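Local coordinates for protein processed glycerol phosphate lipoteichoic acid synthase 2 (Bacillus subtilis, PDB 2W8D) that belongs to the sulfatase family of the alkaline phosphatase clan and holds a magnesium ion in an alpha/beta domain, at residues I47-D52 against N223-A228; E339-I344 against K386-M391; Q134-R139 against K165-K170. All coordinates share one frame; numbering follows the deposited sequence.

Interaction 1 of 3, residues I47-D52 against N223-A228; sequences IDYKID and NYFQSA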
loop_
_atom_site.group_PDB
_atom_site.type_symbol
_atom_site.label_atom_id
_atom_site.label_comp_id
_atom_site.label_asym_id
_atom_site.label_seq_id
_atom_site.Cartn_x
_atom_site.Cartn_y
_atom_site.Cartn_z
ATOM N N ILE A 47 -2.686 -11.875 -10.306
ATOM C CA ILE A 47 -1.508 -12.703 -10.088
ATOM C C ILE A 47 -1.821 -14.130 -10.524
ATOM O O ILE A 47 -2.804 -14.736 -10.075
ATOM C CB ILE A 47 -1.034 -12.631 -8.620
ATOM C CG1 ILE A 47 -0.634 -11.205 -8.234
ATOM C CG2 ILE A 47 0.154 -13.538 -8.388
ATOM C CD1 ILE A 47 0.353 -10.509 -9.191
ATOM N N ASP A 48 -1.037 -14.616 -11.468
ATOM C CA ASP A 48 -1.176 -15.951 -12.065
ATOM C C ASP A 48 -2.291 -16.089 -13.039
ATOM O O ASP A 48 -2.500 -17.175 -13.554
ATOM C CB ASP A 48 -1.217 -17.073 -11.016
ATOM C CG ASP A 48 0.144 -17.287 -10.369
ATOM O OD1 ASP A 48 1.160 -16.924 -10.996
ATOM O OD2 ASP A 48 0.216 -17.781 -9.233
ATOM N N TYR A 49 -3.013 -15.000 -13.296
ATOM C CA TYR A 49 -4.082 -15.022 -14.278
ATOM C C TYR A 49 -3.495 -15.097 -15.693
ATOM O O TYR A 49 -2.431 -14.522 -15.981
ATOM C CB TYR A 49 -4.929 -13.774 -14.164
ATOM C CG TYR A 49 -6.330 -13.995 -14.664
ATOM C CD1 TYR A 49 -7.322 -14.493 -13.813
ATOM C CD2 TYR A 49 -6.655 -13.760 -15.991
ATOM C CE1 TYR A 49 -8.615 -14.738 -14.276
ATOM C CE2 TYR A 49 -7.947 -14.010 -16.471
ATOM C CZ TYR A 49 -8.912 -14.485 -15.605
ATOM O OH TYR A 49 -10.169 -14.724 -16.069
ATOM N N LYS A 50 -4.199 -15.798 -16.568
ATOM C CA LYS A 50 -3.787 -15.888 -17.969
ATOM C C LYS A 50 -4.959 -15.614 -18.888
ATOM O O LYS A 50 -6.101 -15.903 -18.549
ATOM C CB LYS A 50 -3.213 -17.270 -18.322
ATOM C CG LYS A 50 -2.143 -17.765 -17.416
ATOM C CD LYS A 50 -1.533 -19.043 -17.947
ATOM C CE LYS A 50 -0.541 -19.580 -16.924
ATOM N NZ LYS A 50 0.195 -20.817 -17.336
ATOM N N ILE A 51 -4.624 -15.042 -20.042
ATOM C CA ILE A 51 -5.519 -14.773 -21.160
ATOM C C ILE A 51 -4.873 -15.496 -22.353
ATOM O O ILE A 51 -3.700 -15.237 -22.651
ATOM C CB ILE A 51 -5.572 -13.232 -21.466
ATOM C CG1 ILE A 51 -6.175 -12.439 -20.288
ATOM C CG2 ILE A 51 -6.398 -12.954 -22.717
ATOM C CD1 ILE A 51 -7.656 -12.819 -20.015
ATOM N N ASP A 52 -5.624 -16.387 -23.016
ATOM C CA ASP A 52 -5.137 -17.204 -24.157
ATOM C C ASP A 52 -3.811 -17.943 -23.881
ATOM O O ASP A 52 -2.933 -18.048 -24.768
ATOM C CB ASP A 52 -4.984 -16.361 -25.454
ATOM C CG ASP A 52 -6.216 -15.496 -25.765
ATOM O OD1 ASP A 52 -7.346 -15.908 -25.377
ATOM O OD2 ASP A 52 -6.046 -14.417 -26.408
ATOM N N ASN A 223 -9.905 -4.105 -20.936
ATOM C CA ASN A 223 -8.690 -3.288 -21.100
ATOM C C ASN A 223 -7.827 -3.285 -19.848
ATOM O O ASN A 223 -6.639 -2.926 -19.882
ATOM C CB ASN A 223 -9.051 -1.853 -21.481
ATOM C CG ASN A 223 -9.611 -1.751 -22.886
ATOM O OD1 ASN A 223 -9.477 -2.663 -23.702
ATOM N ND2 ASN A 223 -10.259 -0.644 -23.169
ATOM N N TYR A 224 -8.433 -3.676 -18.735
ATOM C CA TYR A 224 -7.693 -3.831 -17.502
ATOM C C TYR A 224 -6.428 -4.675 -17.738
ATOM O O TYR A 224 -5.361 -4.316 -17.275
ATOM C CB TYR A 224 -8.584 -4.507 -16.476
ATOM C CG TYR A 224 -7.994 -4.551 -15.097
ATOM C CD1 TYR A 224 -7.797 -3.374 -14.349
ATOM C CD2 TYR A 224 -7.625 -5.765 -14.529
ATOM C CE1 TYR A 224 -7.247 -3.429 -13.070
ATOM C CE2 TYR A 224 -7.081 -5.827 -13.242
ATOM C CZ TYR A 224 -6.904 -4.672 -12.513
ATOM O OH TYR A 224 -6.394 -4.783 -11.239
ATOM N N PHE A 225 -6.581 -5.801 -18.431
ATOM C CA PHE A 225 -5.521 -6.786 -18.552
ATOM C C PHE A 225 -4.354 -6.272 -19.358
ATOM O O PHE A 225 -3.236 -6.662 -19.073
ATOM C CB PHE A 225 -6.013 -8.093 -19.189
ATOM C CG PHE A 225 -7.119 -8.730 -18.433
ATOM C CD1 PHE A 225 -6.857 -9.436 -17.244
ATOM C CD2 PHE A 225 -8.437 -8.622 -18.876
ATOM C CE1 PHE A 225 -7.896 -10.029 -16.498
ATOM C CE2 PHE A 225 -9.484 -9.207 -18.124
ATOM C CZ PHE A 225 -9.200 -9.910 -16.941
ATOM N N GLN A 226 -4.631 -5.418 -20.354
ATOM C CA GLN A 226 -3.608 -4.743 -21.144
ATOM C C GLN A 226 -2.789 -3.731 -20.362
ATOM O O GLN A 226 -1.563 -3.725 -20.468
ATOM C CB GLN A 226 -4.231 -4.028 -22.339
ATOM C CG GLN A 226 -4.887 -4.951 -23.312
ATOM C CD GLN A 226 -5.004 -4.342 -24.686
ATOM O OE1 GLN A 226 -4.863 -3.132 -24.853
ATOM N NE2 GLN A 226 -5.259 -5.178 -25.684
ATOM N N SER A 227 -3.440 -2.864 -19.585
ATOM C CA SER A 227 -2.661 -1.895 -18.812
ATOM C C SER A 227 -1.969 -2.549 -17.625
ATOM O O SER A 227 -0.904 -2.102 -17.205
ATOM C CB SER A 227 -3.455 -0.639 -18.406
ATOM O OG SER A 227 -4.771 -0.994 -18.075
ATOM N N ALA A 228 -2.548 -3.628 -17.105
ATOM C CA ALA A 228 -1.863 -4.400 -16.064
ATOM C C ALA A 228 -0.559 -5.021 -16.639
ATOM O O ALA A 228 0.475 -5.023 -15.979
ATOM C CB ALA A 228 -2.767 -5.485 -15.489
#

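Interaction 2 of 3, residues E339-I344 against K386-M391; sequences EHREVI and KKELEM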
loop_
_atom_site.group_PDB
_atom_site.type_symbol
_atom_site.label_atom_id
_atom_site.label_comp_id
_atom_site.label_asym_id
_atom_site.label_seq_id
_atom_site.Cartn_x
_atom_site.Cartn_y
_atom_site.Cartn_z
ATOM N N GLU A 339 2.681 -12.995 17.006
ATOM C CA GLU A 339 1.421 -12.579 17.613
ATOM C C GLU A 339 0.518 -11.798 16.650
ATOM O O GLU A 339 -0.546 -11.318 17.062
ATOM C CB GLU A 339 1.692 -11.691 18.844
ATOM C CG GLU A 339 2.999 -12.015 19.676
ATOM C CD GLU A 339 3.304 -10.974 20.793
ATOM O OE1 GLU A 339 4.224 -11.216 21.618
ATOM O OE2 GLU A 339 2.619 -9.927 20.862
ATOM N N HIS A 340 0.927 -11.659 15.384
ATOM C CA HIS A 340 0.224 -10.810 14.393
ATOM C C HIS A 340 -1.281 -11.079 14.316
ATOM O O HIS A 340 -1.667 -12.218 14.049
ATOM C CB HIS A 340 0.865 -10.973 12.999
ATOM C CG HIS A 340 0.072 -10.362 11.881
ATOM N ND1 HIS A 340 -0.138 -9.002 11.763
ATOM C CD2 HIS A 340 -0.559 -10.930 10.827
ATOM C CE1 HIS A 340 -0.861 -8.764 10.683
ATOM N NE2 HIS A 340 -1.117 -9.919 10.090
ATOM N N ARG A 341 -2.111 -10.047 14.538
ATOM C CA ARG A 341 -3.583 -10.210 14.471
ATOM C C ARG A 341 -4.071 -10.357 13.035
ATOM O O ARG A 341 -3.532 -9.729 12.145
ATOM C CB ARG A 341 -4.340 -9.106 15.235
ATOM C CG ARG A 341 -4.266 -7.678 14.638
ATOM C CD ARG A 341 -5.369 -7.408 13.595
ATOM N NE ARG A 341 -5.216 -6.082 12.991
ATOM C CZ ARG A 341 -4.401 -5.789 11.977
ATOM N NH1 ARG A 341 -3.638 -6.729 11.424
ATOM N NH2 ARG A 341 -4.328 -4.542 11.531
ATOM N N GLU A 342 -5.081 -11.191 12.801
ATOM C CA GLU A 342 -5.519 -11.474 11.440
ATOM C C GLU A 342 -6.957 -11.091 11.153
ATOM O O GLU A 342 -7.496 -11.457 10.121
ATOM C CB GLU A 342 -5.302 -12.941 11.126
ATOM C CG GLU A 342 -3.825 -13.276 10.991
ATOM C CD GLU A 342 -3.575 -14.677 10.477
ATOM O OE1 GLU A 342 -3.211 -15.548 11.297
ATOM O OE2 GLU A 342 -3.748 -14.906 9.266
ATOM N N VAL A 343 -7.573 -10.338 12.051
ATOM C CA VAL A 343 -8.907 -9.841 11.851
ATOM C C VAL A 343 -8.720 -8.448 11.210
ATOM O O VAL A 343 -8.284 -7.520 11.879
ATOM C CB VAL A 343 -9.669 -9.742 13.203
ATOM C CG1 VAL A 343 -11.087 -9.326 12.980
ATOM C CG2 VAL A 343 -9.649 -11.107 13.975
ATOM N N ILE A 344 -9.041 -8.318 9.918
ATOM C CA ILE A 344 -8.610 -7.161 9.135
ATOM C C ILE A 344 -9.763 -6.200 8.936
ATOM O O ILE A 344 -10.705 -6.509 8.225
ATOM C CB ILE A 344 -7.998 -7.553 7.758
ATOM C CG1 ILE A 344 -7.000 -8.734 7.861
ATOM C CG2 ILE A 344 -7.298 -6.372 7.118
ATOM C CD1 ILE A 344 -5.902 -8.534 8.862
ATOM N N LYS A 386 -14.073 -2.732 15.743
ATOM C CA LYS A 386 -14.622 -1.448 16.155
ATOM C C LYS A 386 -13.587 -0.663 16.931
ATOM O O LYS A 386 -13.320 0.490 16.581
ATOM C CB LYS A 386 -15.928 -1.614 16.961
ATOM C CG LYS A 386 -17.124 -2.023 16.063
ATOM C CD LYS A 386 -18.453 -2.175 16.826
ATOM C CE LYS A 386 -18.348 -3.189 18.001
ATOM N NZ LYS A 386 -19.648 -3.738 18.500
ATOM N N LYS A 387 -13.012 -1.302 17.957
ATOM C CA LYS A 387 -11.951 -0.741 18.777
ATOM C C LYS A 387 -10.706 -0.333 17.962
ATOM O O LYS A 387 -10.175 0.767 18.162
ATOM C CB LYS A 387 -11.553 -1.711 19.889
ATOM C CG LYS A 387 -12.189 -1.415 21.226
ATOM C CD LYS A 387 -12.263 -2.676 22.054
ATOM C CE LYS A 387 -13.162 -2.491 23.272
ATOM N NZ LYS A 387 -14.042 -3.677 23.411
ATOM N N GLU A 388 -10.253 -1.190 17.041
ATOM C CA GLU A 388 -9.091 -0.858 16.218
ATOM C C GLU A 388 -9.363 0.431 15.447
ATOM O O GLU A 388 -8.552 1.344 15.461
ATOM C CB GLU A 388 -8.670 -2.028 15.287
ATOM C CG GLU A 388 -7.435 -1.712 14.401
ATOM C CD GLU A 388 -6.731 -2.930 13.762
ATOM O OE1 GLU A 388 -6.741 -4.042 14.356
ATOM O OE2 GLU A 388 -6.117 -2.744 12.669
ATOM N N LEU A 389 -10.515 0.517 14.798
ATOM C CA LEU A 389 -10.913 1.718 14.060
ATOM C C LEU A 389 -11.107 2.932 14.983
ATOM O O LEU A 389 -10.654 4.031 14.670
ATOM C CB LEU A 389 -12.177 1.449 13.248
ATOM C CG LEU A 389 -12.004 0.555 12.006
ATOM C CD1 LEU A 389 -13.376 0.372 11.320
ATOM C CD2 LEU A 389 -10.936 1.127 11.022
ATOM N N GLU A 390 -11.753 2.714 16.129
ATOM C CA GLU A 390 -12.038 3.796 17.073
ATOM C C GLU A 390 -10.747 4.477 17.591
ATOM O O GLU A 390 -10.672 5.706 17.654
ATOM C CB GLU A 390 -12.891 3.244 18.214
ATOM C CG GLU A 390 -13.273 4.205 19.315
ATOM C CD GLU A 390 -13.776 3.483 20.594
ATOM O OE1 GLU A 390 -13.690 2.230 20.671
ATOM O OE2 GLU A 390 -14.251 4.176 21.530
HETATM N N MSE A 391 -9.738 3.681 17.931
HETATM C CA MSE A 391 -8.490 4.221 18.472
HETATM C C MSE A 391 -7.789 5.081 17.443
HETATM O O MSE A 391 -7.374 6.195 17.739
HETATM C CB MSE A 391 -7.571 3.120 18.994
HETATM C CG MSE A 391 -8.144 2.354 20.190
HETATM SE SE MSE A 391 -8.608 3.467 21.762
HETATM C CE MSE A 391 -10.548 3.498 21.604
HETATM O O HOH W 1 -8.996 -6.154 14.267
#

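Interaction 3 of 3, residues Q134-R139 against K165-K170; sequences QTFWNR and KNYGMK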
loop_
_atom_site.group_PDB
_atom_site.type_symbol
_atom_site.label_atom_id
_atom_site.label_comp_id
_atom_site.label_asym_id
_atom_site.label_seq_id
_atom_site.Cartn_x
_atom_site.Cartn_y
_atom_site.Cartn_z
ATOM N N GLN A 134 2.393 18.061 -8.192
ATOM C CA GLN A 134 2.439 17.916 -6.736
ATOM C C GLN A 134 1.157 18.345 -6.007
ATOM O O GLN A 134 0.950 17.950 -4.866
ATOM C CB GLN A 134 3.629 18.719 -6.172
ATOM C CG GLN A 134 3.561 20.237 -6.393
ATOM C CD GLN A 134 4.782 20.948 -5.890
ATOM O OE1 GLN A 134 5.787 21.064 -6.594
ATOM N NE2 GLN A 134 4.705 21.463 -4.687
ATOM N N THR A 135 0.299 19.136 -6.641
ATOM C CA THR A 135 -0.940 19.559 -5.977
ATOM C C THR A 135 -1.992 18.463 -5.979
ATOM O O THR A 135 -2.926 18.528 -5.181
ATOM C CB THR A 135 -1.547 20.776 -6.616
ATOM O OG1 THR A 135 -1.853 20.469 -7.980
ATOM C CG2 THR A 135 -0.579 21.974 -6.545
ATOM N N PHE A 136 -1.828 17.444 -6.843
ATOM C CA PHE A 136 -2.821 16.383 -6.953
ATOM C C PHE A 136 -2.929 15.673 -5.606
ATOM O O PHE A 136 -1.920 15.418 -4.969
ATOM C CB PHE A 136 -2.524 15.394 -8.103
ATOM C CG PHE A 136 -3.765 14.701 -8.650
ATOM C CD1 PHE A 136 -4.482 15.259 -9.730
ATOM C CD2 PHE A 136 -4.229 13.501 -8.078
ATOM C CE1 PHE A 136 -5.647 14.630 -10.226
ATOM C CE2 PHE A 136 -5.404 12.846 -8.558
ATOM C CZ PHE A 136 -6.114 13.411 -9.637
ATOM N N TRP A 137 -4.166 15.375 -5.184
ATOM C CA TRP A 137 -4.430 14.847 -3.849
ATOM C C TRP A 137 -3.771 15.654 -2.732
ATOM O O TRP A 137 -3.510 15.107 -1.675
ATOM C CB TRP A 137 -4.013 13.374 -3.720
ATOM C CG TRP A 137 -4.970 12.324 -4.230
ATOM C CD1 TRP A 137 -4.658 11.274 -5.049
ATOM C CD2 TRP A 137 -6.379 12.198 -3.938
ATOM N NE1 TRP A 137 -5.783 10.508 -5.297
ATOM C CE2 TRP A 137 -6.847 11.045 -4.620
ATOM C CE3 TRP A 137 -7.280 12.926 -3.142
ATOM C CZ2 TRP A 137 -8.188 10.622 -4.562
ATOM C CZ3 TRP A 137 -8.606 12.503 -3.074
ATOM C CH2 TRP A 137 -9.047 11.357 -3.786
ATOM N N ASN A 138 -3.526 16.950 -2.925
ATOM C CA ASN A 138 -2.915 17.773 -1.874
ATOM C C ASN A 138 -1.558 17.199 -1.334
ATOM O O ASN A 138 -1.147 17.479 -0.189
ATOM C CB ASN A 138 -3.919 17.993 -0.731
ATOM C CG ASN A 138 -3.592 19.197 0.131
ATOM O OD1 ASN A 138 -3.146 20.210 -0.364
ATOM N ND2 ASN A 138 -3.855 19.098 1.437
ATOM N N ARG A 139 -0.865 16.409 -2.154
ATOM C CA ARG A 139 0.392 15.789 -1.725
ATOM C C ARG A 139 1.421 16.808 -1.249
ATOM O O ARG A 139 2.090 16.571 -0.276
ATOM C CB ARG A 139 1.009 14.907 -2.829
ATOM C CG ARG A 139 0.180 13.668 -3.119
ATOM C CD ARG A 139 0.866 12.790 -4.120
ATOM N NE ARG A 139 0.204 11.504 -4.264
ATOM C CZ ARG A 139 -0.572 11.161 -5.291
ATOM N NH1 ARG A 139 -1.113 9.940 -5.331
ATOM N NH2 ARG A 139 -0.829 12.043 -6.259
ATOM N N LYS A 165 -0.227 10.270 -20.813
ATOM C CA LYS A 165 -1.521 9.679 -21.150
ATOM C C LYS A 165 -2.667 10.522 -20.623
ATOM O O LYS A 165 -3.107 11.448 -21.301
ATOM C CB LYS A 165 -1.655 8.213 -20.710
ATOM C CG LYS A 165 -2.607 7.423 -21.607
ATOM C CD LYS A 165 -3.338 6.309 -20.854
ATOM C CE LYS A 165 -4.014 5.317 -21.810
ATOM N NZ LYS A 165 -4.990 5.935 -22.766
ATOM N N ASN A 166 -3.145 10.214 -19.424
ATOM C CA ASN A 166 -4.283 10.940 -18.857
ATOM C C ASN A 166 -3.910 11.762 -17.617
ATOM O O ASN A 166 -3.985 13.000 -17.644
ATOM C CB ASN A 166 -5.454 9.985 -18.560
ATOM C CG ASN A 166 -6.120 9.465 -19.829
ATOM O OD1 ASN A 166 -6.646 10.248 -20.648
ATOM N ND2 ASN A 166 -6.108 8.130 -20.001
ATOM N N TYR A 167 -3.490 11.086 -16.546
ATOM C CA TYR A 167 -3.072 11.801 -15.338
ATOM C C TYR A 167 -1.632 12.302 -15.371
ATOM O O TYR A 167 -1.220 13.030 -14.457
ATOM C CB TYR A 167 -3.339 10.988 -14.060
ATOM C CG TYR A 167 -4.800 10.740 -13.811
ATOM C CD1 TYR A 167 -5.475 9.733 -14.512
ATOM C CD2 TYR A 167 -5.520 11.513 -12.897
ATOM C CE1 TYR A 167 -6.819 9.491 -14.310
ATOM C CE2 TYR A 167 -6.885 11.271 -12.674
ATOM C CZ TYR A 167 -7.523 10.251 -13.391
ATOM O OH TYR A 167 -8.857 9.980 -13.223
ATOM N N GLY A 168 -0.880 11.932 -16.413
ATOM C CA GLY A 168 0.492 12.408 -16.582
ATOM C C GLY A 168 1.402 11.377 -17.208
ATOM O O GLY A 168 1.064 10.772 -18.234
HETATM N N MSE A 169 2.574 11.183 -16.610
HETATM C CA MSE A 169 3.596 10.314 -17.219
HETATM C C MSE A 169 3.124 8.858 -17.270
HETATM O O MSE A 169 2.537 8.354 -16.320
HETATM C CB MSE A 169 4.903 10.348 -16.433
HETATM C CG MSE A 169 5.641 11.640 -16.466
HETATM SE SE MSE A 169 6.368 12.148 -18.216
HETATM C CE MSE A 169 7.741 10.746 -18.414
ATOM N N LYS A 170 3.421 8.196 -18.377
ATOM C CA LYS A 170 3.350 6.745 -18.459
ATOM C C LYS A 170 4.462 6.104 -17.612
ATOM O O LYS A 170 5.566 6.638 -17.539
ATOM C CB LYS A 170 3.496 6.321 -19.914
ATOM C CG LYS A 170 2.311 6.694 -20.782
ATOM C CD LYS A 170 2.608 6.389 -22.232
ATOM C CE LYS A 170 1.427 6.680 -23.135
ATOM N NZ LYS A 170 1.926 6.751 -24.548
#

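Interaction 1 of 3, residues I47-D52 against N223-A228
Helix 219-244 meets a small beta hairpin here, and Phe225 of the helix packs against Tyr49 and Ile51 at the start of that hairpin. The two backbones stay apart: the CA atoms of Ile51 and Phe225 are 8.4 Å from each other. Three side chains lie between them, each with its CB directed toward the other segment. No hydrogen bond crosses the contact.

Ile51 lies over one face of the Phe225 ring. Its CD1 methyl is 4.2 Å from the ring centroid and only 2° off the ring normal. This is a well-centred CH-pi contact. Ile51 CG1 sits nearer the root of the ring, 4.3 Å from Phe225 CG. The same CD1 methyl also lies in the plane of the Tyr49 ring, at its edge.

Short antiparallel strands 50-51 and 54-55 form the hairpin, and backbone hydrogen bonding between Tyr49 and Val56 continues the pairing. Lys50, between the two contact residues, points its CB away from the helix.

Tyr49 touches Phe225 through its CD2 and CE2 atoms. Phe225 CE1 is 4.0 Å from both CD2 and CE2 of Tyr49. The ring planes are inclined by only 20°, but they are slid apart. Their centroids are 5.6 Å from each other and the rings barely overlap. With CG of Tyr49 turned opposite the backbone N (chi1 -154°), the ring lies beside Phe225.

The Tyr49 hydroxyl bonds to the carbonyl of Val273. Phe225 is buried, and it also meets the ring of Phe216 and the side chain of Ile46. One residue back along the helix, Tyr224 OH bonds to Ser41 O and Gln43 N in the loop that leads toward the hairpin.

Interaction 2 of 3, residues E339-I344 against K386-M391
The loop 339-344 faces one side of helix segment 386-391 at a distance, with Arg341 CA 11.0 Å from Glu388 CA. Two long side chains reach toward each other from opposite directions.

Arg341 presents the NE side of its guanidinium to the Glu388 carboxylate. NE donates to OE1 of Glu388 at 2.9 Å. Arg341 NH2 donates to Glu388 OE2 at 2.8 Å. Both bonds are nearly straight, and both oxygens use their syn lone pairs. The two flat groups are nearly coplanar, 11° apart. This is a side-on bidentate salt bridge. The Arg341 chain is bent about its CB-CG bond (chi2 88°), while Glu388 is extended beyond its CG.

A water joins the loop and helix a second time, donating to Val343 O at 2.8 Å and to Glu388 OE1 at 3.1 Å. Outside the pair, Arg341 NH2 also bridges to Asp312, and Glu388 OE2 bonds to the Tyr96 hydroxyl.

Helix 6-17 lies against helix 380-397, its Tyr13 touching both Glu388 and Met391, a selenomethionine. Ile344 starts edge strand 344-345 of the five-stranded antiparallel sheet, paired with Ile352.

Interaction 3 of 3, residues Q134-R139 against K165-K170
Phe136 and Tyr167 make the aromatic contact between two loops, and they are the only residues that touch across it. Phe136 CZ is 3.8 Å from Tyr167 CE2 and equally far from its CD2. Phe136 CE1 follows at 4.1 Å from Tyr167 CD2. Phe136 CZ lies near the plane of the Tyr167 ring, at its edge. The ring planes are perpendicular, at 90°, but the tyrosine edge comes to the Phe136 ring at a slant. The centroids are 5.8 Å apart. Phe136 swings its ring away from its own amide nitrogen (chi1 -154°) toward the other loop; Tyr167 CG stands opposite its carbonyl carbon. Both residues also touch a crystal neighbour, which may influence their placement.

Hydrogen bonds act within each loop, not between them. Asn138 N donates to Thr135 O at 2.8 Å, and this bond closes a turn through Phe136 and Trp137. In the other loop, Lys165 N donates to Gly168 O at 2.9 Å, which folds the chain back around Tyr167.

Further partners tie the loops to their surroundings. Tyr167 stacks with His199. Next to Phe136, Trp137 NE1 bonds to a phosphate oxygen of the phosphothreonine at position 84, a ligand of the magnesium ion.

The loops follow strands 125-130 and 150-152 of the main sheet. Their contact is small, lies at the surface and is wholly apolar. It therefore rests on ring packing alone, with no polar bond across it to fix its geometry.

Interaction 3 is a neighbour of the magnesium site, which is formed by Glu40, the phosphothreonine at position 84, Asp258 and His259. The Phe136 side chain is about 8 Å from the metal. Interaction 3 is nested in the chain loop closed by interaction 1. Their nearest atoms are about 7 Å apart and their centres 25 Å, and both lie in the sulfatase-family part of the chain. Interaction 2 comes later in the chain, 33 Å from each of the others between centres. It lies across the chain's centre from interaction 3 and joins the loop leading into strand 344-345 to helix 380-397. None of the three touches another.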